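Local coordinates for protein methyltransferase (PDB 1IXK) that probably transfers methyl groups from S-adenosylmethionine to cytidine in RNA, as a class I methyltransferase of the RsmB/NOP family, at residues Val122-Ala127 and Gly131-Leu136; Glu158-Leu163 and Val171-Ser176. One frame throughout, in Å; residues are numbered along the deposited sequence.

Interactions 1 and 2 are the opening strand-to-helix half of one beta-alpha-beta unit and the closing helix-to-strand half of the next, and their centres lie about 10 Å apart. In series along the chain, interaction 1 joins strand 121-124 to helix 131-139, and interaction 2 then joins helix 153-166 to strand 171-174. Strand 145-149 lies between the two strands and pairs in parallel with both, which places the contacts on a shared sheet. The contacts also touch: Ser134 CB lies 4.0 Å from Leu163 CD2, helix on helix, and Thr133 CG2 3.9 Å from Val171 CG1, helix on strand. Interaction 1 includes part of the predicted S-adenosylmethionine site of the Rossmann-like domain; interaction 2 flanks it.

Interaction 1 of 2, residues Val122-Ala127 and Gly131-Leu136; sequences VADMAA and GKTSYL
Asp124 and Thr133 form the polar centre of this contact: Thr133 OG1 donates a hydrogen bond to Asp124 OD2 at 2.6 Å. The hydroxyl approaches from above the carboxylate, 36° out of its plane. Water 1 donates to the same oxygen, Asp124 OD2, at 2.7 Å, so two donors grip one buried atom. The water also accepts a weak bond from Thr133 N, tying the carboxylate to the first turn of the helix by a second route. On the apolar flank, Leu136 CD1 lies 4.2 Å from both Val122 CG1 and Asp124 CB, thereby reaching across to the strand residues that face the helix.

The first torsion of Asp124 sets CG opposite the backbone N (chi1 -173°) and so carries the carboxylate toward the helix. Its other oxygen turns back along its own segment: Ala126 N donates to Asp124 OD1 at 3.0 Å, closing an Asx turn where the strand runs out. Both oxygens thus have donors, which may offset some of the repulsion from the nearby Asp194 carboxylate. Further out, Lys132 NZ makes a long, weak ion pair with Asp194, and Arg48 bonds to Gly131 O and Ser134 OG on the helix.

The strand and helix axes run nearly antiparallel, at 164° and 9.4 Å. This strand-loop-helix turn opens a beta-alpha-beta unit, and its glycine-rich loop corresponds to motif I, the S-adenosylmethionine-binding loop of class I methyltransferases, consistent with the predicted site that includes Ala126, Ala127, Gly131 and Lys132.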
ATOM      1  N   VAL A 122      10.077  -1.672 -14.369  1.00 11.46           N
ATOM      2  CA  VAL A 122       9.038  -1.783 -13.350  1.00 11.57           C
ATOM      3  C   VAL A 122       7.678  -1.258 -13.787  1.00 10.23           C
ATOM      4  O   VAL A 122       7.593  -0.394 -14.650  1.00  8.00           O
ATOM      5  CB  VAL A 122       9.486  -0.997 -12.089  1.00 10.96           C
ATOM      6  CG1 VAL A 122       8.458  -1.113 -10.983  1.00 13.43           C
ATOM      7  CG2 VAL A 122      10.848  -1.515 -11.616  1.00 14.00           C
ATOM      8  N   ALA A 123       6.622  -1.802 -13.189  1.00 11.36           N
ATOM      9  CA  ALA A 123       5.267  -1.355 -13.477  1.00 12.23           C
ATOM     10  C   ALA A 123       4.490  -1.109 -12.189  1.00 11.73           C
ATOM     11  O   ALA A 123       4.600  -1.873 -11.231  1.00 11.49           O
ATOM     12  CB  ALA A 123       4.530  -2.390 -14.335  1.00 13.88           C
ATOM     13  N   ASP A 124       3.730  -0.019 -12.157  1.00 11.89           N
ATOM     14  CA  ASP A 124       2.871   0.283 -11.014  1.00 13.08           C
ATOM     15  C   ASP A 124       1.482   0.030 -11.589  1.00 14.02           C
ATOM     16  O   ASP A 124       1.051   0.733 -12.494  1.00 13.60           O
ATOM     17  CB  ASP A 124       2.995   1.748 -10.589  1.00 14.62           C
ATOM     18  CG  ASP A 124       2.233   2.045  -9.308  1.00 16.38           C
ATOM     19  OD1 ASP A 124       1.307   1.267  -8.976  1.00 17.20           O
ATOM     20  OD2 ASP A 124       2.550   3.054  -8.636  1.00 15.27           O
HETATM   21  N   MSE A 125       0.791  -0.990 -11.092  1.00 14.63           N
HETATM   22  CA  MSE A 125      -0.527  -1.318 -11.615  1.00 17.21           C
HETATM   23  C   MSE A 125      -1.674  -0.609 -10.906  1.00 17.23           C
HETATM   24  O   MSE A 125      -2.834  -0.989 -11.062  1.00 18.71           O
HETATM   25  CB  MSE A 125      -0.741  -2.836 -11.573  1.00 15.87           C
HETATM   26  CG  MSE A 125       0.056  -3.602 -12.637  1.00 17.42           C
HETATM   27 SE   MSE A 125      -0.263  -5.373 -12.546  1.00  8.00          SE
HETATM   28  CE  MSE A 125      -1.899  -5.458 -13.379  1.00 19.38           C
ATOM     29  N   ALA A 126      -1.352   0.428 -10.143  1.00 17.33           N
ATOM     30  CA  ALA A 126      -2.366   1.182  -9.409  1.00 20.95           C
ATOM     31  C   ALA A 126      -3.401   1.803 -10.336  1.00 21.40           C
ATOM     32  O   ALA A 126      -3.108   2.122 -11.490  1.00 19.07           O
ATOM     33  CB  ALA A 126      -1.706   2.276  -8.578  1.00 20.16           C
ATOM     34  N   ALA A 127      -4.616   1.970  -9.825  1.00 21.55           N
ATOM     35  CA  ALA A 127      -5.685   2.587 -10.599  1.00 22.75           C
ATOM     36  C   ALA A 127      -5.422   4.090 -10.626  1.00 23.17           C
ATOM     37  O   ALA A 127      -5.726   4.773 -11.604  1.00 23.32           O
ATOM     38  CB  ALA A 127      -7.034   2.304  -9.953  1.00 23.83           C
ATOM     39  N   GLY A 131       1.742   8.837  -5.492  1.00 20.23           N
ATOM     40  CA  GLY A 131       2.731   8.800  -4.433  1.00 20.14           C
ATOM     41  C   GLY A 131       3.646   7.592  -4.445  1.00 18.30           C
ATOM     42  O   GLY A 131       4.856   7.734  -4.293  1.00 18.56           O
ATOM     43  N   LYS A 132       3.085   6.400  -4.614  1.00 17.20           N
ATOM     44  CA  LYS A 132       3.909   5.194  -4.630  1.00 15.42           C
ATOM     45  C   LYS A 132       4.776   5.122  -5.877  1.00 14.55           C
ATOM     46  O   LYS A 132       5.881   4.593  -5.841  1.00 15.17           O
ATOM     47  CB  LYS A 132       3.035   3.939  -4.550  1.00 18.46           C
ATOM     48  CG  LYS A 132       2.276   3.782  -3.243  1.00 20.95           C
ATOM     49  CD  LYS A 132       1.683   2.384  -3.136  1.00 24.15           C
ATOM     50  CE  LYS A 132       0.725   2.281  -1.968  1.00 25.42           C
ATOM     51  NZ  LYS A 132      -0.391   3.245  -2.130  1.00 26.22           N
ATOM     52  N   THR A 133       4.266   5.652  -6.984  1.00 13.89           N
ATOM     53  CA  THR A 133       5.013   5.635  -8.231  1.00 14.44           C
ATOM     54  C   THR A 133       6.285   6.471  -8.103  1.00 14.27           C
ATOM     55  O   THR A 133       7.349   6.057  -8.560  1.00 12.18           O
ATOM     56  CB  THR A 133       4.167   6.179  -9.393  1.00 13.85           C
ATOM     57  OG1 THR A 133       2.878   5.550  -9.379  1.00 16.16           O
ATOM     58  CG2 THR A 133       4.856   5.884 -10.725  1.00 14.41           C
ATOM     59  N   SER A 134       6.176   7.643  -7.478  1.00 13.72           N
ATOM     60  CA  SER A 134       7.342   8.505  -7.301  1.00 13.62           C
ATOM     61  C   SER A 134       8.311   7.909  -6.272  1.00 12.91           C
ATOM     62  O   SER A 134       9.517   8.165  -6.319  1.00 12.53           O
ATOM     63  CB  SER A 134       6.907   9.925  -6.891  1.00 14.62           C
ATOM     64  OG  SER A 134       6.060   9.921  -5.756  1.00 13.90           O
ATOM     65  N   TYR A 135       7.798   7.099  -5.354  1.00 11.13           N
ATOM     66  CA  TYR A 135       8.676   6.472  -4.369  1.00 11.78           C
ATOM     67  C   TYR A 135       9.536   5.461  -5.131  1.00 11.67           C
ATOM     68  O   TYR A 135      10.753   5.382  -4.924  1.00 11.16           O
ATOM     69  CB  TYR A 135       7.860   5.770  -3.271  1.00 12.53           C
ATOM     70  CG  TYR A 135       8.601   5.597  -1.951  1.00 12.62           C
ATOM     71  CD1 TYR A 135       7.898   5.413  -0.759  1.00 16.24           C
ATOM     72  CD2 TYR A 135      10.000   5.650  -1.887  1.00 13.25           C
ATOM     73  CE1 TYR A 135       8.560   5.294   0.466  1.00 16.16           C
ATOM     74  CE2 TYR A 135      10.676   5.529  -0.663  1.00 14.37           C
ATOM     75  CZ  TYR A 135       9.944   5.354   0.509  1.00 17.57           C
ATOM     76  OH  TYR A 135      10.588   5.246   1.728  1.00 16.92           O
ATOM     77  N   LEU A 136       8.907   4.697  -6.024  1.00  9.38           N
ATOM     78  CA  LEU A 136       9.639   3.718  -6.829  1.00 10.51           C
ATOM     79  C   LEU A 136      10.740   4.439  -7.600  1.00 12.97           C
ATOM     80  O   LEU A 136      11.868   3.949  -7.697  1.00 11.08           O
ATOM     81  CB  LEU A 136       8.712   3.018  -7.834  1.00  9.69           C
ATOM     82  CG  LEU A 136       7.557   2.170  -7.302  1.00 10.99           C
ATOM     83  CD1 LEU A 136       6.674   1.734  -8.469  1.00  9.14           C
ATOM     84  CD2 LEU A 136       8.090   0.954  -6.538  1.00  8.00           C
TER
HETATM   85  O   HOH W   1       1.196   4.832  -7.044  1.00 31.93           O

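Interaction 2 of 2, residues Glu158-Leu163 and Val171-Ser176; sequences ETRLNL and VILFHS
Arg160 reaches from the helix over Leu173, and a water joins its guanidinium to the strand backbone. Water 2 accepts from Arg160 NH2 at 2.9 Å and from Leu173 N at 3.0 Å, so the only hydrogen-bonded link between the two segments is solvent-mediated. The guanidinium presents its edge to the strand, with Leu173 O close to its plane but 3.9 Å from Arg160 NH2. The chain gets there by leaving the helix with CG opposite the backbone N and then bending at chi3 (-74°). Arg160 and Leu173 run past each other in opposite directions: Leu173 CD1 lies under the aliphatic root, 4.1 Å from Arg160 CB, while Arg160 NH2 comes to 4.0 Å from Leu173 CB. Arg160 is exposed, and its pose may partly reflect crystal contacts, which both residues make.

Deeper in, Leu163 packs against the strand, where Leu173 is the residue most covered by this contact. Leu163 CD1 meets Val171 CG1 at 4.1 Å and Leu173 CD1 at 4.2 Å, wedging between them; the Leu163 and Val171 side chains meet at about a right angle. Thr159 adds its methyl, with CG2 4.3 Å from Leu173 CD1. Its hydroxyl is used elsewhere, bonded to Arg155 O and Pro129 O.

The axes are nearly antiparallel, at 172°, and helix 153-166 covers one face of strand 171-174, an outermost strand of the sheet that pairs in parallel with 145-149. From helix 131-139, Ser134 packs against Leu163 and Thr133 against Val171, while Ile172 and Phe174 point from the strand's other face, Phe174 touching Leu184.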
ATOM      1  N   GLU A 158      -2.434  15.696 -13.521  1.00 26.83           N
ATOM      2  CA  GLU A 158      -2.056  16.180 -12.201  1.00 28.88           C
ATOM      3  C   GLU A 158      -0.802  15.453 -11.732  1.00 28.45           C
ATOM      4  O   GLU A 158       0.138  16.070 -11.228  1.00 27.30           O
ATOM      5  CB  GLU A 158      -3.201  15.932 -11.215  1.00 34.05           C
ATOM      6  CG  GLU A 158      -2.829  16.060  -9.745  1.00 40.51           C
ATOM      7  CD  GLU A 158      -3.969  15.661  -8.819  1.00 45.40           C
ATOM      8  OE1 GLU A 158      -4.490  14.532  -8.959  1.00 47.71           O
ATOM      9  OE2 GLU A 158      -4.346  16.474  -7.946  1.00 48.26           O
ATOM     10  N   THR A 159      -0.800  14.135 -11.904  1.00 26.08           N
ATOM     11  CA  THR A 159       0.332  13.315 -11.498  1.00 23.95           C
ATOM     12  C   THR A 159       1.602  13.708 -12.239  1.00 22.58           C
ATOM     13  O   THR A 159       2.678  13.767 -11.647  1.00 20.22           O
ATOM     14  CB  THR A 159       0.042  11.826 -11.738  1.00 23.84           C
ATOM     15  OG1 THR A 159      -1.058  11.427 -10.914  1.00 25.08           O
ATOM     16  CG2 THR A 159       1.256  10.973 -11.382  1.00 25.46           C
ATOM     17  N   ARG A 160       1.475  13.981 -13.534  1.00 22.09           N
ATOM     18  CA  ARG A 160       2.624  14.368 -14.335  1.00 25.11           C
ATOM     19  C   ARG A 160       3.252  15.648 -13.783  1.00 26.38           C
ATOM     20  O   ARG A 160       4.468  15.823 -13.850  1.00 26.35           O
ATOM     21  CB  ARG A 160       2.213  14.544 -15.802  1.00 25.78           C
ATOM     22  CG  ARG A 160       3.373  14.828 -16.749  1.00 30.19           C
ATOM     23  CD  ARG A 160       2.937  14.690 -18.205  1.00 31.61           C
ATOM     24  NE  ARG A 160       2.759  13.291 -18.590  1.00 33.29           N
ATOM     25  CZ  ARG A 160       2.054  12.887 -19.642  1.00 33.77           C
ATOM     26  NH1 ARG A 160       1.449  13.777 -20.415  1.00 36.44           N
ATOM     27  NH2 ARG A 160       1.960  11.592 -19.927  1.00 33.30           N
ATOM     28  N   LEU A 161       2.428  16.538 -13.229  1.00 27.15           N
ATOM     29  CA  LEU A 161       2.942  17.780 -12.651  1.00 27.52           C
ATOM     30  C   LEU A 161       3.656  17.494 -11.335  1.00 26.27           C
ATOM     31  O   LEU A 161       4.690  18.088 -11.038  1.00 26.46           O
ATOM     32  CB  LEU A 161       1.812  18.781 -12.404  1.00 29.81           C
ATOM     33  CG  LEU A 161       1.204  19.472 -13.625  1.00 31.89           C
ATOM     34  CD1 LEU A 161       0.162  20.474 -13.162  1.00 31.40           C
ATOM     35  CD2 LEU A 161       2.296  20.174 -14.425  1.00 32.86           C
ATOM     36  N   ASN A 162       3.091  16.594 -10.538  1.00 24.89           N
ATOM     37  CA  ASN A 162       3.702  16.227  -9.267  1.00 24.60           C
ATOM     38  C   ASN A 162       5.082  15.630  -9.540  1.00 21.83           C
ATOM     39  O   ASN A 162       6.064  15.975  -8.881  1.00 20.32           O
ATOM     40  CB  ASN A 162       2.837  15.201  -8.529  1.00 26.97           C
ATOM     41  CG  ASN A 162       1.614  15.817  -7.885  1.00 33.87           C
ATOM     42  OD1 ASN A 162       1.346  17.011  -8.040  1.00 37.55           O
ATOM     43  ND2 ASN A 162       0.858  15.003  -7.154  1.00 35.02           N
ATOM     44  N   LEU A 163       5.147  14.734 -10.520  1.00 19.11           N
ATOM     45  CA  LEU A 163       6.404  14.087 -10.875  1.00 18.29           C
ATOM     46  C   LEU A 163       7.432  15.135 -11.295  1.00 18.92           C
ATOM     47  O   LEU A 163       8.616  15.022 -10.974  1.00 17.13           O
ATOM     48  CB  LEU A 163       6.173  13.067 -12.000  1.00 16.67           C
ATOM     49  CG  LEU A 163       5.237  11.893 -11.667  1.00 15.23           C
ATOM     50  CD1 LEU A 163       5.041  11.023 -12.896  1.00 16.40           C
ATOM     51  CD2 LEU A 163       5.822  11.067 -10.528  1.00 15.94           C
ATOM     52  N   VAL A 171       9.468   7.807 -15.320  1.00 13.33           N
ATOM     53  CA  VAL A 171       8.113   7.258 -15.339  1.00 14.15           C
ATOM     54  C   VAL A 171       7.428   7.517 -16.672  1.00 15.78           C
ATOM     55  O   VAL A 171       7.584   8.586 -17.265  1.00 15.05           O
ATOM     56  CB  VAL A 171       7.234   7.866 -14.215  1.00 14.20           C
ATOM     57  CG1 VAL A 171       5.814   7.286 -14.278  1.00 15.59           C
ATOM     58  CG2 VAL A 171       7.850   7.584 -12.853  1.00 14.50           C
ATOM     59  N   ILE A 172       6.690   6.520 -17.151  1.00 15.38           N
ATOM     60  CA  ILE A 172       5.934   6.637 -18.393  1.00 15.86           C
ATOM     61  C   ILE A 172       4.474   6.424 -17.997  1.00 14.79           C
ATOM     62  O   ILE A 172       4.131   5.393 -17.415  1.00 14.55           O
ATOM     63  CB  ILE A 172       6.342   5.560 -19.425  1.00 18.82           C
ATOM     64  CG1 ILE A 172       7.810   5.747 -19.826  1.00 21.32           C
ATOM     65  CG2 ILE A 172       5.449   5.665 -20.663  1.00 21.43           C
ATOM     66  CD1 ILE A 172       8.298   4.753 -20.868  1.00 23.04           C
ATOM     67  N   LEU A 173       3.623   7.400 -18.298  1.00 13.05           N
ATOM     68  CA  LEU A 173       2.211   7.319 -17.946  1.00 14.08           C
ATOM     69  C   LEU A 173       1.325   7.038 -19.142  1.00 13.63           C
ATOM     70  O   LEU A 173       1.366   7.762 -20.131  1.00 15.31           O
ATOM     71  CB  LEU A 173       1.751   8.626 -17.295  1.00 16.17           C
ATOM     72  CG  LEU A 173       2.402   9.048 -15.979  1.00 20.29           C
ATOM     73  CD1 LEU A 173       1.963  10.473 -15.632  1.00 21.43           C
ATOM     74  CD2 LEU A 173       2.021   8.078 -14.885  1.00 17.34           C
ATOM     75  N   PHE A 174       0.513   5.990 -19.044  1.00 12.35           N
ATOM     76  CA  PHE A 174      -0.399   5.636 -20.125  1.00 13.40           C
ATOM     77  C   PHE A 174      -1.843   5.893 -19.719  1.00 11.37           C
ATOM     78  O   PHE A 174      -2.230   5.646 -18.578  1.00  9.54           O
ATOM     79  CB  PHE A 174      -0.247   4.161 -20.501  1.00 15.65           C
ATOM     80  CG  PHE A 174       1.081   3.819 -21.101  1.00 17.83           C
ATOM     81  CD1 PHE A 174       1.718   4.700 -21.970  1.00 16.12           C
ATOM     82  CD2 PHE A 174       1.680   2.592 -20.831  1.00 23.06           C
ATOM     83  CE1 PHE A 174       2.928   4.366 -22.564  1.00 18.32           C
ATOM     84  CE2 PHE A 174       2.893   2.249 -21.421  1.00 24.91           C
ATOM     85  CZ  PHE A 174       3.517   3.139 -22.290  1.00 23.44           C
ATOM     86  N   HIS A 175      -2.640   6.382 -20.662  1.00 11.97           N
ATOM     87  CA  HIS A 175      -4.045   6.653 -20.401  1.00 14.63           C
ATOM     88  C   HIS A 175      -4.804   5.382 -20.747  1.00 15.94           C
ATOM     89  O   HIS A 175      -5.370   5.262 -21.836  1.00 16.01           O
ATOM     90  CB  HIS A 175      -4.550   7.799 -21.279  1.00 16.65           C
ATOM     91  CG  HIS A 175      -5.965   8.189 -20.996  1.00 18.25           C
ATOM     92  ND1 HIS A 175      -6.774   8.789 -21.934  1.00 19.65           N
ATOM     93  CD2 HIS A 175      -6.712   8.069 -19.873  1.00 19.20           C
ATOM     94  CE1 HIS A 175      -7.963   9.021 -21.402  1.00 20.09           C
ATOM     95  NE2 HIS A 175      -7.951   8.593 -20.153  1.00 20.03           N
ATOM     96  N   SER A 176      -4.797   4.436 -19.818  1.00 14.53           N
ATOM     97  CA  SER A 176      -5.451   3.151 -20.010  1.00 14.51           C
ATOM     98  C   SER A 176      -5.480   2.442 -18.659  1.00 15.67           C
ATOM     99  O   SER A 176      -4.919   2.939 -17.684  1.00 15.17           O
ATOM    100  CB  SER A 176      -4.650   2.320 -21.024  1.00 17.03           C
ATOM    101  OG  SER A 176      -5.144   0.996 -21.154  1.00 17.51           O
TER
HETATM  102  O   HOH W   2       4.371  10.115 -19.213  1.00 17.28           O